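Local coordinates for phosphatidylethanolamine-binding protein, putative (Plasmodium falciparum, PDB 2R77), which probably binds phosphatidylethanolamine or related ligands and may regulate protein kinases, at residues S23-D28 against D38-N43; H186-A189 against N193-I196; M90-Y95 against P136-G141. All blocks are in the same frame, centred on the assembly; numbering follows the deposited sequence. Where two conformers were deposited one is given.

Contact 1: S23-D28 against D38-N43; sequences SELKKD and DKIDLN
L25 sets its CG beside the backbone N and opposite the carbonyl carbon (chi1 -63°), and its CD1 methyl leaves the helix as the part that reaches I40 and L42. K26, one residue on, has an extended chain that carries its ammonium toward D38, whose carboxylate is folded up between its own backbone N and carbonyl carbon (chi1 66°). The apolar meeting is light: L25 CD1 lies 4.4 Å from I40 CG2 and an equal 4.4 Å from L42 CD1, one methyl facing the two branched residues that alternate along 38-43. Branched aliphatic chains suit this place because methyls can meet without any polar group having to be paired. At the outer margin the two charged chains slant past each other, with K26 NZ 4.1 Å from D38 OD2. That is beyond a salt bridge, so the opposite charges probably attract only loosely, as suits two exposed groups, a long lysine and a short aspartate. D38 itself begins an inverse gamma turn centred on K39, after which the chain extends and I40 and L42 point to the helix. L25 also packs on Y199 and W201 of strand 196-201 and on I30 and I31 of the next helix, while I40 rests on I196. N43 pairs through its backbone with V197, and D28 OD2 accepts from the indole of W201. Helix 22-27 and the loop 38-43, which follows helix 30-33, thus dock as a surface arrangement on strand 196-201, an outermost strand of the five-stranded antiparallel sheet.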
loop_
_atom_site.group_PDB
_atom_site.type_symbol
_atom_site.label_atom_id
_atom_site.label_comp_id
_atom_site.label_asym_id
_atom_site.label_seq_id
_atom_site.Cartn_x
_atom_site.Cartn_y
_atom_site.Cartn_z
ATOM N N SER A 23 -6.298 -12.634 12.379
ATOM C CA SER A 23 -7.529 -13.267 11.884
ATOM C C SER A 23 -8.143 -12.535 10.681
ATOM O O SER A 23 -8.493 -13.169 9.676
ATOM C CB SER A 23 -8.575 -13.398 13.009
ATOM O OG SER A 23 -9.845 -13.811 12.491
ATOM N N GLU A 24 -8.296 -11.217 10.789
ATOM C CA GLU A 24 -8.807 -10.410 9.679
ATOM C C GLU A 24 -7.908 -10.499 8.441
ATOM O O GLU A 24 -8.413 -10.590 7.310
ATOM C CB GLU A 24 -8.965 -8.940 10.082
ATOM C CG GLU A 24 -10.084 -8.660 11.063
ATOM C CD GLU A 24 -10.180 -7.184 11.364
ATOM O OE1 GLU A 24 -11.060 -6.518 10.754
ATOM O OE2 GLU A 24 -9.358 -6.690 12.178
ATOM N N LEU A 25 -6.591 -10.477 8.653
ATOM C CA LEU A 25 -5.631 -10.576 7.542
ATOM C C LEU A 25 -5.741 -11.936 6.871
ATOM O O LEU A 25 -5.693 -12.039 5.647
ATOM C CB LEU A 25 -4.194 -10.348 8.019
ATOM C CG LEU A 25 -3.864 -8.963 8.602
ATOM C CD1 LEU A 25 -2.496 -8.948 9.277
ATOM C CD2 LEU A 25 -4.004 -7.850 7.536
ATOM N N LYS A 26 -5.879 -12.987 7.673
ATOM C CA LYS A 26 -6.024 -14.334 7.105
ATOM C C LYS A 26 -7.343 -14.524 6.356
ATOM O O LYS A 26 -7.393 -15.251 5.357
ATOM C CB LYS A 26 -5.819 -15.402 8.181
ATOM C CG LYS A 26 -4.372 -15.466 8.665
ATOM C CD LYS A 26 -4.102 -16.623 9.619
ATOM C CE LYS A 26 -2.600 -16.879 9.714
ATOM N NZ LYS A 26 -2.200 -17.788 10.829
ATOM N N LYS A 27 -8.390 -13.834 6.808
ATOM C CA LYS A 27 -9.716 -13.929 6.199
ATOM C C LYS A 27 -9.692 -13.595 4.690
ATOM O O LYS A 27 -10.335 -14.276 3.890
ATOM C CB LYS A 27 -10.730 -13.055 6.947
ATOM C CG LYS A 27 -12.115 -13.047 6.302
ATOM C CD LYS A 27 -13.063 -12.066 6.980
ATOM C CE LYS A 27 -14.067 -11.499 5.965
ATOM N NZ LYS A 27 -14.831 -12.562 5.237
ATOM N N ASP A 28 -8.956 -12.554 4.307
ATOM C CA ASP A 28 -8.827 -12.220 2.887
ATOM C C ASP A 28 -7.511 -12.720 2.289
ATOM O O ASP A 28 -7.132 -12.286 1.208
ATOM C CB ASP A 28 -8.951 -10.710 2.652
ATOM C CG ASP A 28 -10.361 -10.202 2.834
ATOM O OD1 ASP A 28 -11.309 -10.999 2.628
ATOM O OD2 ASP A 28 -10.520 -9.001 3.141
ATOM N N ASP A 38 2.458 -14.768 9.999
ATOM C CA ASP A 38 1.890 -13.963 11.079
ATOM C C ASP A 38 2.930 -13.276 11.964
ATOM O O ASP A 38 2.585 -12.757 13.022
ATOM C CB ASP A 38 0.873 -14.768 11.911
ATOM C CG ASP A 38 1.500 -15.923 12.685
ATOM O OD1 ASP A 38 2.716 -16.195 12.554
ATOM O OD2 ASP A 38 0.740 -16.572 13.436
ATOM N N LYS A 39 4.186 -13.251 11.526
ATOM C CA LYS A 39 5.249 -12.581 12.284
ATOM C C LYS A 39 5.329 -11.118 11.848
ATOM O O LYS A 39 6.404 -10.592 11.547
ATOM C CB LYS A 39 6.606 -13.287 12.121
ATOM N N ILE A 40 4.164 -10.494 11.770
ATOM C CA ILE A 40 4.041 -9.073 11.456
ATOM C C ILE A 40 3.482 -8.377 12.690
ATOM O O ILE A 40 2.570 -8.893 13.356
ATOM C CB ILE A 40 3.183 -8.816 10.177
ATOM C CG1 ILE A 40 3.143 -7.318 9.843
ATOM C CG2 ILE A 40 1.754 -9.419 10.292
ATOM C CD1 ILE A 40 3.001 -7.001 8.387
ATOM N N ASP A 41 4.036 -7.215 13.006
ATOM C CA ASP A 41 3.639 -6.539 14.218
ATOM C C ASP A 41 3.197 -5.113 13.913
ATOM O O ASP A 41 3.977 -4.160 14.015
ATOM C CB ASP A 41 4.788 -6.591 15.231
ATOM C CG ASP A 41 4.462 -5.885 16.520
ATOM O OD1 ASP A 41 3.373 -6.138 17.082
ATOM O OD2 ASP A 41 5.311 -5.082 16.971
ATOM N N LEU A 42 1.940 -4.999 13.514
ATOM C CA LEU A 42 1.339 -3.715 13.157
ATOM C C LEU A 42 1.075 -2.871 14.403
ATOM O O LEU A 42 0.480 -3.352 15.369
ATOM C CB LEU A 42 0.042 -3.967 12.397
ATOM C CG LEU A 42 0.181 -4.821 11.127
ATOM C CD1 LEU A 42 -1.179 -4.954 10.493
ATOM C CD2 LEU A 42 1.193 -4.214 10.154
ATOM N N ASN A 43 1.519 -1.617 14.380
ATOM C CA ASN A 43 1.323 -0.726 15.534
ATOM C C ASN A 43 0.831 0.683 15.212
ATOM O O ASN A 43 0.796 1.543 16.088
ATOM C CB ASN A 43 2.596 -0.679 16.414
ATOM C CG ASN A 43 3.789 -0.033 15.713
ATOM O OD1 ASN A 43 3.632 0.748 14.784
ATOM N ND2 ASN A 43 5.000 -0.358 16.174
#

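Contact 2: H186-A189 against N193-I196; sequences HNIA and NMKI
The flat carbonyl of A189 points its oxygen at the chain returning from the helix, and M194 N meets it from slightly off the plane, tilted by 17°. On the same side of that plane stand the A189 methyl and the carbonyl oxygen of M194, with A189 CB 3.4 Å from M194 O; the M194 methyl, CE, falls on the other side, 3.9 Å from A189 CA. The bond from M194 N to A189 O is 2.9 Å long and nearly straight at the hydrogen (176°). It is the outer bond of a Schellman motif, whose inner bond runs from N193 N to Q190 O. N193 has the positive phi that the motif demands, a conformation asparagine tolerates better than most residues other than glycine. M194 can reach back over the helix end because its chain bends at chi3 (-73°), which sets CE 4.3 Å from I188 CG2. Alanine suits position 189, since a small methyl lets the returning backbone come close. I196 closes the other flank, its CG1 3.9 Å from A189 CB and its CD1 4.2 Å from H186 CA. Beyond the pair, M194 inserts among V87, F89, S152 and I154 of strands 84-95 and 148-155, and I196 leans on I150. K195 pairs through its backbone with L153, so the chain leaving helix 185-191 is led alongside strand 148-155 as strand 196-201 begins.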
loop_
_atom_site.group_PDB
_atom_site.type_symbol
_atom_site.label_atom_id
_atom_site.label_comp_id
_atom_site.label_asym_id
_atom_site.label_seq_id
_atom_site.Cartn_x
_atom_site.Cartn_y
_atom_site.Cartn_z
ATOM N N HIS A 186 7.012 -6.865 0.952
ATOM C CA HIS A 186 7.661 -7.603 2.045
ATOM C C HIS A 186 9.182 -7.615 1.850
ATOM O O HIS A 186 9.943 -7.254 2.760
ATOM C CB HIS A 186 7.134 -9.028 2.103
ATOM C CG HIS A 186 7.932 -9.917 3.001
ATOM N ND1 HIS A 186 7.765 -9.932 4.370
ATOM C CD2 HIS A 186 8.881 -10.839 2.724
ATOM C CE1 HIS A 186 8.592 -10.819 4.899
ATOM N NE2 HIS A 186 9.287 -11.374 3.923
ATOM N N ASN A 187 9.616 -8.002 0.655
ATOM C CA ASN A 187 11.055 -8.042 0.333
ATOM C C ASN A 187 11.759 -6.689 0.207
ATOM O O ASN A 187 12.910 -6.519 0.668
ATOM C CB ASN A 187 11.304 -8.920 -0.876
ATOM C CG ASN A 187 11.216 -10.400 -0.532
ATOM O OD1 ASN A 187 11.503 -10.816 0.609
ATOM N ND2 ASN A 187 10.847 -11.201 -1.514
ATOM N N ILE A 188 11.074 -5.715 -0.381
ATOM C CA ILE A 188 11.564 -4.330 -0.339
ATOM C C ILE A 188 11.809 -3.871 1.102
ATOM O O ILE A 188 12.858 -3.267 1.390
ATOM C CB ILE A 188 10.615 -3.358 -1.052
ATOM C CG1 ILE A 188 10.504 -3.733 -2.523
ATOM C CG2 ILE A 188 11.085 -1.890 -0.883
ATOM C CD1 ILE A 188 9.370 -2.959 -3.234
ATOM N N ALA A 189 10.866 -4.165 2.010
ATOM C CA ALA A 189 11.031 -3.789 3.420
ATOM C C ALA A 189 12.253 -4.492 4.031
ATOM O O ALA A 189 13.008 -3.873 4.806
ATOM C CB ALA A 189 9.804 -4.096 4.203
ATOM N N ASN A 193 15.716 -2.644 5.410
ATOM C CA ASN A 193 15.670 -2.684 6.880
ATOM C C ASN A 193 14.571 -1.799 7.454
ATOM O O ASN A 193 14.815 -0.992 8.357
ATOM C CB ASN A 193 17.030 -2.285 7.490
ATOM C CG ASN A 193 18.197 -2.948 6.809
ATOM O OD1 ASN A 193 18.185 -4.153 6.550
ATOM N ND2 ASN A 193 19.230 -2.164 6.522
ATOM N N MET A 194 13.370 -1.948 6.886
ATOM C CA MET A 194 12.178 -1.213 7.286
ATOM C C MET A 194 11.166 -2.147 7.933
ATOM O O MET A 194 10.699 -3.115 7.314
ATOM C CB MET A 194 11.510 -0.559 6.056
ATOM C CG MET A 194 12.387 0.290 5.202
ATOM S SD MET A 194 11.386 1.304 4.068
ATOM C CE MET A 194 10.834 0.071 2.889
ATOM N N LYS A 195 10.810 -1.859 9.179
ATOM C CA LYS A 195 9.734 -2.566 9.826
ATOM C C LYS A 195 8.429 -2.205 9.127
ATOM O O LYS A 195 8.172 -1.024 8.877
ATOM C CB LYS A 195 9.673 -2.161 11.305
ATOM C CG LYS A 195 8.627 -2.875 12.120
ATOM C CD LYS A 195 8.534 -2.371 13.562
ATOM C CE LYS A 195 7.472 -3.170 14.328
ATOM N NZ LYS A 195 7.256 -2.714 15.736
ATOM N N ILE A 196 7.612 -3.211 8.823
ATOM C CA ILE A 196 6.240 -2.954 8.393
ATOM C C ILE A 196 5.375 -2.679 9.627
ATOM O O ILE A 196 5.323 -3.500 10.564
ATOM C CB ILE A 196 5.673 -4.087 7.489
ATOM C CG1 ILE A 196 6.495 -4.140 6.189
ATOM C CG2 ILE A 196 4.178 -3.870 7.277
ATOM C CD1 ILE A 196 6.222 -5.303 5.268
#

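Contact 3: M90-Y95 against P136-G141; sequences MVDPDY and PSIKKG
D92 faces I138 across the contact, its CB directed toward the loop 136-141, and CG continues anti to the backbone N (chi1 -180°), carrying the carboxylate out from the strand. OD1 turns back to its own chain and accepts from D94 N at 2.8 Å; the donor stands above the carboxylate plane, 47° out of it, in an Asx turn that shapes the corner at P93 and D94. OD2 lies 4.4 Å from I138 CG1, a loose van der Waals approach in which isoleucine supplies an apolar side to the buried carboxylate. The polar needs of OD2 are met by a salt bridge with K172 NZ, which also donates to P136 O and so grips both aspartate and loop, and by a hydrogen bond with H145 ND1. Two partners on OD2 and one on OD1 hold the carboxylate's rotation. The sequence D92-P93-D94 matches the DPD signature of phosphatidylethanolamine-binding proteins, and H145 and R146, the latter salt-bridged to D94 OD1, match the family's GxHR element; in relatives these line the anion-binding pocket, so this region is consistent with the same site. Farther back on the strand, M90 sends an unbranched chain along H108 and W109, and its CE ends 4.2 Å from P136 CD. A flexible thioether suits that end, because it can fit its methyl to the rigid pyrrolidine.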
loop_
_atom_site.group_PDB
_atom_site.type_symbol
_atom_site.label_atom_id
_atom_site.label_comp_id
_atom_site.label_asym_id
_atom_site.label_seq_id
_atom_site.Cartn_x
_atom_site.Cartn_y
_atom_site.Cartn_z
ATOM N N MET A 90 1.038 2.148 -2.022
ATOM C CA MET A 90 -0.214 1.529 -2.468
ATOM C C MET A 90 0.166 0.533 -3.530
ATOM O O MET A 90 0.851 0.894 -4.486
ATOM C CB MET A 90 -1.221 2.514 -3.075
ATOM C CG MET A 90 -2.591 1.812 -3.301
ATOM S SD MET A 90 -3.913 2.897 -3.927
ATOM C CE MET A 90 -3.861 2.653 -5.716
ATOM N N VAL A 91 -0.279 -0.714 -3.350
ATOM C CA VAL A 91 0.081 -1.812 -4.263
ATOM C C VAL A 91 -1.101 -2.704 -4.555
ATOM O O VAL A 91 -1.945 -2.963 -3.681
ATOM C CB VAL A 91 1.238 -2.725 -3.738
ATOM C CG1 VAL A 91 2.512 -1.924 -3.498
ATOM C CG2 VAL A 91 0.812 -3.505 -2.468
ATOM N N ASP A 92 -1.166 -3.152 -5.806
ATOM C CA ASP A 92 -2.133 -4.179 -6.214
ATOM C C ASP A 92 -1.403 -5.531 -6.212
ATOM O O ASP A 92 -0.570 -5.771 -7.050
ATOM C CB ASP A 92 -2.644 -3.867 -7.632
ATOM C CG ASP A 92 -3.654 -4.889 -8.118
ATOM O OD1 ASP A 92 -3.939 -5.877 -7.380
ATOM O OD2 ASP A 92 -4.152 -4.694 -9.244
ATOM N N PRO A 93 -1.707 -6.405 -5.247
ATOM C CA PRO A 93 -0.974 -7.688 -5.183
ATOM C C PRO A 93 -1.618 -8.751 -6.093
ATOM O O PRO A 93 -1.196 -9.929 -6.065
ATOM C CB PRO A 93 -1.133 -8.088 -3.715
ATOM C CG PRO A 93 -2.521 -7.626 -3.415
ATOM C CD PRO A 93 -2.698 -6.300 -4.163
ATOM N N ASP A 94 -2.613 -8.332 -6.886
ATOM C CA ASP A 94 -3.415 -9.264 -7.702
ATOM C C ASP A 94 -3.300 -8.957 -9.186
ATOM O O ASP A 94 -4.289 -8.941 -9.946
ATOM C CB ASP A 94 -4.859 -9.291 -7.198
ATOM C CG ASP A 94 -4.975 -9.931 -5.825
ATOM O OD1 ASP A 94 -4.429 -11.056 -5.647
ATOM O OD2 ASP A 94 -5.621 -9.344 -4.926
ATOM N N TYR A 95 -2.055 -8.743 -9.601
ATOM C CA TYR A 95 -1.792 -8.348 -10.987
ATOM C C TYR A 95 -1.119 -9.503 -11.740
ATOM O O TYR A 95 -0.062 -9.970 -11.325
ATOM C CB TYR A 95 -0.903 -7.114 -11.017
ATOM C CG TYR A 95 -0.474 -6.770 -12.408
ATOM C CD1 TYR A 95 -1.363 -6.170 -13.294
ATOM C CD2 TYR A 95 0.808 -7.071 -12.846
ATOM C CE1 TYR A 95 -0.977 -5.849 -14.610
ATOM C CE2 TYR A 95 1.207 -6.783 -14.153
ATOM C CZ TYR A 95 0.297 -6.156 -15.032
ATOM O OH TYR A 95 0.665 -5.843 -16.342
ATOM N N PRO A 136 -6.019 2.429 -9.549
ATOM C CA PRO A 136 -6.020 0.950 -9.661
ATOM C C PRO A 136 -5.927 0.366 -11.081
ATOM O O PRO A 136 -5.248 -0.632 -11.238
ATOM C CB PRO A 136 -7.313 0.539 -8.962
ATOM C CG PRO A 136 -7.476 1.586 -7.879
ATOM C CD PRO A 136 -7.001 2.897 -8.549
ATOM N N SER A 137 -6.616 0.937 -12.078
ATOM C CA SER A 137 -6.485 0.494 -13.486
ATOM C C SER A 137 -6.674 -1.028 -13.652
ATOM O O SER A 137 -5.868 -1.715 -14.284
ATOM C CB SER A 137 -5.121 0.939 -14.063
ATOM O OG SER A 137 -4.882 2.313 -13.779
ATOM N N ILE A 138 -7.766 -1.529 -13.097
ATOM C CA ILE A 138 -8.008 -2.956 -12.998
ATOM C C ILE A 138 -8.699 -3.475 -14.259
ATOM O O ILE A 138 -9.688 -2.901 -14.701
ATOM C CB ILE A 138 -8.835 -3.256 -11.714
ATOM C CG1 ILE A 138 -8.002 -2.972 -10.450
ATOM C CG2 ILE A 138 -9.365 -4.716 -11.706
ATOM C CD1 ILE A 138 -8.817 -3.037 -9.153
ATOM N N LYS A 139 -8.175 -4.571 -14.824
ATOM C CA LYS A 139 -8.780 -5.171 -16.011
ATOM C C LYS A 139 -10.079 -5.867 -15.606
ATOM O O LYS A 139 -10.126 -6.696 -14.681
ATOM C CB LYS A 139 -7.816 -6.153 -16.677
ATOM C CG LYS A 139 -8.424 -6.853 -17.910
ATOM C CD LYS A 139 -7.338 -7.661 -18.639
ATOM C CE LYS A 139 -7.953 -8.592 -19.677
ATOM N NZ LYS A 139 -8.728 -7.829 -20.694
ATOM N N LYS A 140 -11.164 -5.524 -16.297
ATOM C CA LYS A 140 -12.440 -6.182 -16.022
ATOM C C LYS A 140 -12.354 -7.728 -16.101
ATOM O O LYS A 140 -11.651 -8.298 -16.936
ATOM C CB LYS A 140 -13.550 -5.648 -16.944
ATOM C CG LYS A 140 -13.978 -4.171 -16.638
ATOM C CD LYS A 140 -15.175 -3.675 -17.487
ATOM C CE LYS A 140 -14.861 -3.569 -19.000
ATOM N NZ LYS A 140 -13.685 -2.719 -19.421
ATOM N N GLY A 141 -13.040 -8.386 -15.180
ATOM C CA GLY A 141 -13.124 -9.863 -15.171
ATOM C C GLY A 141 -11.869 -10.539 -14.647
ATOM O O GLY A 141 -11.534 -11.660 -15.060
#

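Along the chain contact 1 closes first, then contact 3 opens and closes, and contact 2 comes last. Contacts 1 and 2 are neighbours, their centres 15 Å apart: I40 CD1 meets I196 CG2 at 3.5 Å, and D41 and K195 form a long, weak ion pair, so the loop 38-43 and the C-terminal helix exit meet at strand 196-201. Contact 3 touches neither; its centre is about 21 Å from that of contact 1 and 22 Å from that of contact 2. Strand 84-95 nevertheless links it to contact 2, as V87 and F89 receive M194 upstream of the DPD corner. The five-stranded sheet carries contact 2 and the strand of contact 3, and contact 1 lies against its outermost strand 196-201.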